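Local coordinates for protein probable hydrolase (PDB 7AL6) that is of unknown function but has the alpha/beta hydrolase fold and is probably a hydrolase, possibly a lipolytic one, at residues A[109-112]-A[113-117]; A[10-14]-A[15-19]. One frame throughout, in Å; residues are numbered along the deposited sequence.

Contact 1 of 2, residues A[109-112]-A[113-117]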
loop_
_atom_site.group_PDB
_atom_site.type_symbol
_atom_site.label_atom_id
_atom_site.label_comp_id
_atom_site.label_asym_id
_atom_site.label_seq_id
_atom_site.Cartn_x
_atom_site.Cartn_y
_atom_site.Cartn_z
ATOM N N VAL A 109 27.996 -8.133 -6.744
ATOM C CA VAL A 109 28.670 -8.184 -8.049
ATOM C C VAL A 109 27.851 -7.468 -9.103
ATOM O O VAL A 109 28.395 -6.754 -9.951
ATOM C CB VAL A 109 28.946 -9.646 -8.468
ATOM C CG1 VAL A 109 29.316 -9.749 -9.979
ATOM C CG2 VAL A 109 30.050 -10.277 -7.614
ATOM N N LEU A 110 26.537 -7.654 -9.084
ATOM C CA LEU A 110 25.623 -6.997 -10.043
ATOM C C LEU A 110 25.748 -5.483 -9.874
ATOM O O LEU A 110 25.902 -4.820 -10.837
ATOM C CB LEU A 110 24.183 -7.434 -9.767
ATOM C CG LEU A 110 23.787 -8.821 -10.258
ATOM C CD1 LEU A 110 22.300 -9.018 -10.112
ATOM C CD2 LEU A 110 24.211 -9.052 -11.694
ATOM N N LEU A 111 25.739 -5.001 -8.648
ATOM C CA LEU A 111 25.839 -3.566 -8.334
ATOM C C LEU A 111 27.213 -3.027 -8.749
ATOM O O LEU A 111 27.256 -2.003 -9.375
ATOM C CB LEU A 111 25.581 -3.401 -6.844
ATOM C CG LEU A 111 25.330 -1.984 -6.364
ATOM C CD1 LEU A 111 24.313 -1.277 -7.226
ATOM C CD2 LEU A 111 24.894 -2.011 -4.920
ATOM N N ALA A 112 28.280 -3.748 -8.438
ATOM C CA ALA A 112 29.666 -3.352 -8.755
ATOM C C ALA A 112 29.815 -3.298 -10.273
ATOM O O ALA A 112 30.417 -2.382 -10.768
ATOM C CB ALA A 112 30.644 -4.288 -8.119
ATOM N N GLY A 113 29.227 -4.242 -10.979
ATOM C CA GLY A 113 29.307 -4.259 -12.427
ATOM C C GLY A 113 28.453 -3.189 -13.082
ATOM O O GLY A 113 28.823 -2.645 -14.129
ATOM N N ALA A 114 27.307 -2.864 -12.478
ATOM C CA ALA A 114 26.384 -1.924 -13.102
ATOM C C ALA A 114 26.753 -0.483 -12.808
ATOM O O ALA A 114 26.574 0.380 -13.671
ATOM C CB ALA A 114 24.943 -2.190 -12.626
ATOM N N LEU A 115 27.205 -0.197 -11.588
ATOM C CA LEU A 115 27.549 1.154 -11.153
ATOM C C LEU A 115 28.959 1.172 -10.575
ATOM O O LEU A 115 29.168 1.464 -9.386
ATOM C CB LEU A 115 26.534 1.652 -10.128
ATOM C CG LEU A 115 25.187 2.073 -10.723
ATOM C CD1 LEU A 115 24.271 2.556 -9.577
ATOM C CD2 LEU A 115 25.397 3.180 -11.777
ATOM N N PRO A 116 30.001 0.927 -11.382
ATOM C CA PRO A 116 31.359 0.868 -10.868
ATOM C C PRO A 116 31.802 2.176 -10.191
ATOM O O PRO A 116 32.523 2.106 -9.293
ATOM C CB PRO A 116 32.229 0.506 -12.067
ATOM C CG PRO A 116 31.348 0.674 -13.260
ATOM C CD PRO A 116 29.918 0.622 -12.779
ATOM N N GLU A 117 31.236 3.313 -10.569
ATOM C CA GLU A 117 31.550 4.653 -10.013
ATOM C C GLU A 117 31.291 4.683 -8.487
ATOM O O GLU A 117 31.975 5.407 -7.825
ATOM C CB GLU A 117 30.757 5.721 -10.781
ATOM C CG GLU A 117 29.278 5.772 -10.389
ATOM C CD GLU A 117 28.163 6.312 -11.264
ATOM O OE1 GLU A 117 28.262 6.235 -12.477
ATOM O OE2 GLU A 117 27.155 6.726 -10.693
#
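V109 O receives the amide of G113 in the last turn of helix 103-114, the helix of a beta-alpha-beta unit of the alpha/beta hydrolase fold between strands 96-101 and 119-125. Three i to i+4 backbone bonds carry the turn. G113 N to V109 O measures 2.8 Å, and A114 N to L110 O 2.9 Å with a more bent 138° at the hydrogen. The amide of A114 leans at the same time towards L111 O, a weak second bond at 3.2 Å. L111 O thereby serves two donors, because L115 N also reaches it at 2.9 Å, and this last bond is the straightest of the set, 163° at the hydrogen. L115 nevertheless no longer has helical backbone angles, which places the end of the helix just before it.

One apolar side-chain pair crosses the turn: L111 and L115, four residues apart, meet loosely through their CD1 methyls at 4.5 Å. The CB of A114 makes a different kind of contact, a methyl set against a carbonyl oxygen, 3.3 Å from L110 O, the same oxygen that its own amide uses. L115 packs on L85 of helix 77-91, while L111 packs on V84 of that helix. V109 and A112 cover strand 119-125 through L124 and L122. L146 and L142 of the second subunit also pack on L111 and A114, and E117 OE1 makes a salt bridge with K147 of that subunit.

P116 replaces the next amide: its nitrogen carries no hydrogen, so A112 O receives no bond from it. Instead P116 CA comes to 3.4 Å of A112 O, with CB and CD of the ring each at 3.6 Å from that oxygen.

Contact 2 of 2, residues A[10-14]-A[15-19]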
loop_
_atom_site.group_PDB
_atom_site.type_symbol
_atom_site.label_atom_id
_atom_site.label_comp_id
_atom_site.label_asym_id
_atom_site.label_seq_id
_atom_site.Cartn_x
_atom_site.Cartn_y
_atom_site.Cartn_z
ATOM N N ILE A 10 15.714 2.191 7.929
ATOM C CA ILE A 10 16.230 3.073 6.857
ATOM C C ILE A 10 15.059 3.282 5.911
ATOM O O ILE A 10 14.579 2.316 5.361
ATOM C CB ILE A 10 17.476 2.495 6.178
ATOM C CG1 ILE A 10 18.560 2.159 7.199
ATOM C CG2 ILE A 10 17.973 3.448 5.108
ATOM C CD1 ILE A 10 19.749 1.461 6.638
ATOM N N SER A 11 14.634 4.519 5.754
ATOM C CA SER A 11 13.447 4.846 4.964
ATOM C C SER A 11 13.864 5.098 3.525
ATOM O O SER A 11 14.575 6.072 3.240
ATOM C CB SER A 11 12.729 6.083 5.501
ATOM O OG SER A 11 12.128 5.755 6.733
ATOM N N LEU A 12 13.432 4.226 2.628
ATOM C CA LEU A 12 13.554 4.424 1.203
ATOM C C LEU A 12 12.223 4.905 0.651
ATOM O O LEU A 12 11.194 4.821 1.315
ATOM C CB LEU A 12 13.975 3.118 0.529
ATOM C CG LEU A 12 15.181 2.393 1.154
ATOM C CD1 LEU A 12 15.592 1.186 0.253
ATOM C CD2 LEU A 12 16.358 3.298 1.378
ATOM N N PRO A 13 12.210 5.433 -0.571
ATOM C CA PRO A 13 10.952 5.947 -1.124
ATOM C C PRO A 13 9.879 4.901 -1.201
ATOM O O PRO A 13 8.709 5.192 -0.965
ATOM C CB PRO A 13 11.358 6.460 -2.525
ATOM C CG PRO A 13 12.851 6.758 -2.407
ATOM C CD PRO A 13 13.394 5.758 -1.393
ATOM N N HIS A 14 10.238 3.655 -1.459
ATOM C CA HIS A 14 9.251 2.626 -1.720
ATOM C C HIS A 14 9.153 1.554 -0.650
ATOM O O HIS A 14 8.319 0.650 -0.782
ATOM C CB HIS A 14 9.608 1.932 -3.048
ATOM C CG HIS A 14 10.984 1.336 -3.050
ATOM N ND1 HIS A 14 12.130 2.109 -3.001
ATOM C CD2 HIS A 14 11.403 0.043 -3.075
ATOM C CE1 HIS A 14 13.191 1.318 -2.999
ATOM N NE2 HIS A 14 12.775 0.061 -3.059
ATOM N N ILE A 15 10.071 1.521 0.289
ATOM C CA ILE A 15 10.090 0.462 1.325
ATOM C C ILE A 15 10.907 0.953 2.505
ATOM O O ILE A 15 11.775 1.769 2.321
ATOM C CB ILE A 15 10.676 -0.836 0.736
ATOM C CG1 ILE A 15 10.348 -2.073 1.567
ATOM C CG2 ILE A 15 12.162 -0.685 0.527
ATOM C CD1 ILE A 15 10.637 -3.382 0.884
ATOM N N GLU A 16 10.665 0.384 3.659
ATOM C CA GLU A 16 11.412 0.686 4.879
ATOM C C GLU A 16 12.224 -0.557 5.233
ATOM O O GLU A 16 11.630 -1.590 5.382
ATOM C CB GLU A 16 10.419 1.059 5.953
ATOM C CG GLU A 16 11.026 1.881 7.019
ATOM C CD GLU A 16 10.009 2.213 8.073
ATOM O OE1 GLU A 16 9.305 3.187 7.905
ATOM O OE2 GLU A 16 9.937 1.450 9.022
ATOM N N LEU A 17 13.530 -0.450 5.394
ATOM C CA LEU A 17 14.380 -1.614 5.694
ATOM C C LEU A 17 14.957 -1.471 7.087
ATOM O O LEU A 17 15.000 -0.386 7.592
ATOM C CB LEU A 17 15.523 -1.718 4.687
ATOM C CG LEU A 17 15.130 -1.842 3.227
ATOM C CD1 LEU A 17 16.362 -1.873 2.363
ATOM C CD2 LEU A 17 14.273 -3.060 2.995
ATOM N N ALA A 18 15.314 -2.582 7.680
ATOM C CA ALA A 18 15.998 -2.600 8.961
ATOM C C ALA A 18 17.484 -2.855 8.764
ATOM O O ALA A 18 17.892 -3.554 7.826
ATOM C CB ALA A 18 15.409 -3.689 9.867
ATOM N N ALA A 19 18.290 -2.315 9.677
ATOM C CA ALA A 19 19.729 -2.563 9.649
ATOM C C ALA A 19 20.314 -2.512 11.054
ATOM O O ALA A 19 19.830 -1.775 11.923
ATOM C CB ALA A 19 20.470 -1.542 8.806
HETATM O O HOH W 1 9.328 5.054 6.002
#
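The imidazole of H14 carries the CG2 methyl of I15 over one face, 3.9 Å from the ring centroid and 23° off the normal, a CH-pi contact offset towards the CD2 and NE2 rim. Both groups owe this position to their first torsions: H14 CG and I15 CG2 each lie between backbone N and carbonyl carbon. The ring's NE2 is hydrogen-bonded to D83, which probably limits the ring's rotation. The carboxylate of E16, the other flat group, has S11 OG 4.0 Å from OE1, too far for a direct bond; a water bridges them, donating to both, at 2.7 Å from E16 OE1. Beyond the bridge, OE2 forms a salt bridge with R9, OE1 another with R200 of the third subunit, and S11 OG bonds to E191 of that subunit.

The backbone is a beta hairpin of strands 7-11 and 16-22. I10 and L17 form an antiparallel hydrogen-bonded pair, I10 N to L17 O at 2.7 Å and L17 N to I10 O at 3.0 Å, both near 170° at the hydrogen. S11 and E16 make the following non-hydrogen-bonded pair, and L12 N to I15 O, 3.0 Å but bent to 142°, closes the turn.

The apolar face contains I10, L12, L17 and A19. L12 CD1 meets both L17 CD1 and I15 CG2, lying alongside I15 but at a slant to L17, while I10 CD1 reaches the CB of A19. This face turns inward to helix 77-91, where I10 and L17 share V87; H14, in the turn, touches M86 of the same helix. I10 and A19 meet V56 of strand 53-58, and L17 meets its L58. Strand 16-22 lies between strands 7-11 and 53-58 in the sheet, antiparallel to both.

In the fold
From the N terminus, contact 2 comes first: strand 7-11 turns back at 12-15 into strand 16-22, closing a tight hairpin at the border of the mixed sheet, with strand 7-11 outermost within the chain. Contact 1 opens only later, where helix 103-114 ends before strand 119-125. The two are therefore in series, neither enclosing nor crossing the other. Their centres lie 21 Å apart, and nearest atoms are about 11 Å apart, so they do not touch. Helix 77-91 is the common neighbour of both. Both contacts also reach the second subunit.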